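Side-chain contact in levoglucosan dehydrogenase (Pseudarthrobacter phenanthrenivorans, PDB 6A3F), which oxidises levoglucosan to 3-dehydrolevoglucosan with NAD(+) as the hydride acceptor, working as a homotetramer of the Gfo/Idh/MocA family: residues B[346-349]-B[350-353]. Residues are numbered along the deposited sequence; the frame is centred on the assembly and turned at random.
Sequences WPIP and ALGI
Leu351 folds back against Trp346 as the chain reverses direction, and the two side chains, running at about a right angle, make the main apolar contact. Trp346 CB lies 3.5 Å from Leu351 CB. The CD2 methyl of Leu351 reaches the indole obliquely, 3.8 Å from Trp346 CG, and also touches Pro347 CD. The other branch serves Ile348: Leu351 CD1 sits 3.8 Å from Ile348 CG1. Leu351 chi1 of -151° sets CG roughly opposite the backbone N, and from there the two methyls divide between Trp346 and Ile348. Ile353 CD1 approaches the five-membered ring of the indole obliquely, 4.0 Å from Trp346 CD1.

The polar contacts within the loop are looser. Trp346 NE1 gives Gly352 O a weak hydrogen bond of 2.9 Å, bent to 117° at the hydrogen; its stronger partner is the carboxylate of Glu357, through OE2. Leu351 N gives Ile348 O a long, weak hydrogen bond of 3.5 Å. A water bridges the same two atoms, donating to Ile348 O at 2.8 Å and weakly accepting from Leu351 N.

A second subunit packs against the loop: its Tyr355 meets the Trp346 ring edge-to-face, its Met34 touches Trp346 and Pro347, and its Tyr153 touches Leu351. Met34 and Tyr355 are NADH-binding residues and Tyr153 a levoglucosan-binding one, so the loop probably lines the edge of that subunit's active site. The reversal itself is a type II beta turn, Ile348 to Leu351, with Pro349 and Ala350 at its corners, in the loop joining strand 330-334 to helix 355-371.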
loop_
_atom_site.group_PDB
_atom_site.type_symbol
_atom_site.label_atom_id
_atom_site.label_comp_id
_atom_site.label_asym_id
_atom_site.label_seq_id
_atom_site.Cartn_x
_atom_site.Cartn_y
_atom_site.Cartn_z
ATOM N N TRP B 346 -5.481 10.839 -20.689
ATOM C CA TRP B 346 -6.112 11.811 -19.817
ATOM C C TRP B 346 -5.165 12.976 -19.494
ATOM O O TRP B 346 -3.971 12.814 -19.595
ATOM C CB TRP B 346 -6.625 11.131 -18.536
ATOM C CG TRP B 346 -7.573 10.007 -18.826
ATOM C CD1 TRP B 346 -7.415 8.703 -18.443
ATOM C CD2 TRP B 346 -8.810 10.055 -19.560
ATOM N NE1 TRP B 346 -8.473 7.948 -18.853
ATOM C CE2 TRP B 346 -9.345 8.742 -19.551
ATOM C CE3 TRP B 346 -9.547 11.048 -20.195
ATOM C CZ2 TRP B 346 -10.559 8.419 -20.148
ATOM C CZ3 TRP B 346 -10.738 10.729 -20.810
ATOM C CH2 TRP B 346 -11.228 9.416 -20.817
ATOM N N PRO B 347 -5.736 14.126 -19.091
ATOM C CA PRO B 347 -5.000 15.383 -18.924
ATOM C C PRO B 347 -3.952 15.333 -17.815
ATOM O O PRO B 347 -2.997 16.115 -17.870
ATOM C CB PRO B 347 -6.037 16.490 -18.609
ATOM C CG PRO B 347 -7.374 15.818 -18.607
ATOM C CD PRO B 347 -7.144 14.428 -19.159
ATOM N N ILE B 348 -4.144 14.461 -16.809
ATOM C CA ILE B 348 -3.295 14.329 -15.703
ATOM C C ILE B 348 -3.114 12.860 -15.343
ATOM O O ILE B 348 -3.989 12.038 -15.664
ATOM C CB ILE B 348 -3.808 15.093 -14.463
ATOM C CG1 ILE B 348 -5.246 14.722 -14.131
ATOM C CG2 ILE B 348 -3.619 16.598 -14.635
ATOM C CD1 ILE B 348 -5.674 15.299 -12.801
ATOM N N PRO B 349 -2.044 12.557 -14.623
ATOM C CA PRO B 349 -1.898 11.194 -14.095
ATOM C C PRO B 349 -3.041 10.905 -13.111
ATOM O O PRO B 349 -3.545 11.828 -12.465
ATOM C CB PRO B 349 -0.557 11.166 -13.359
ATOM C CG PRO B 349 0.212 12.317 -13.967
ATOM C CD PRO B 349 -0.868 13.344 -14.204
ATOM N N ALA B 350 -3.442 9.625 -13.016
ATOM C CA ALA B 350 -4.492 9.163 -12.117
ATOM C C ALA B 350 -5.892 9.746 -12.394
ATOM O O ALA B 350 -6.777 9.587 -11.528
ATOM C CB ALA B 350 -4.088 9.345 -10.672
ATOM N N LEU B 351 -6.188 10.292 -13.581
ATOM C CA LEU B 351 -7.540 10.521 -13.931
ATOM C C LEU B 351 -8.275 9.191 -14.067
ATOM O O LEU B 351 -9.466 9.120 -13.760
ATOM C CB LEU B 351 -7.687 11.348 -15.208
ATOM C CG LEU B 351 -8.966 12.163 -15.206
ATOM C CD1 LEU B 351 -8.796 13.382 -14.308
ATOM C CD2 LEU B 351 -9.449 12.495 -16.595
ATOM N N GLY B 352 -7.547 8.165 -14.483
ATOM C CA GLY B 352 -7.967 6.757 -14.273
ATOM C C GLY B 352 -7.962 5.983 -15.574
ATOM O O GLY B 352 -8.713 6.335 -16.498
ATOM N N ILE B 353 -7.079 4.997 -15.637
ATOM C CA ILE B 353 -7.006 3.997 -16.714
ATOM C C ILE B 353 -7.808 2.765 -16.246
ATOM O O ILE B 353 -7.558 2.251 -15.187
ATOM C CB ILE B 353 -5.538 3.625 -16.986
ATOM C CG1 ILE B 353 -4.672 4.822 -17.415
ATOM C CG2 ILE B 353 -5.443 2.469 -17.966
ATOM C CD1 ILE B 353 -5.109 5.485 -18.700
HETATM O O HOH W 1 -4.478 9.374 -16.272
#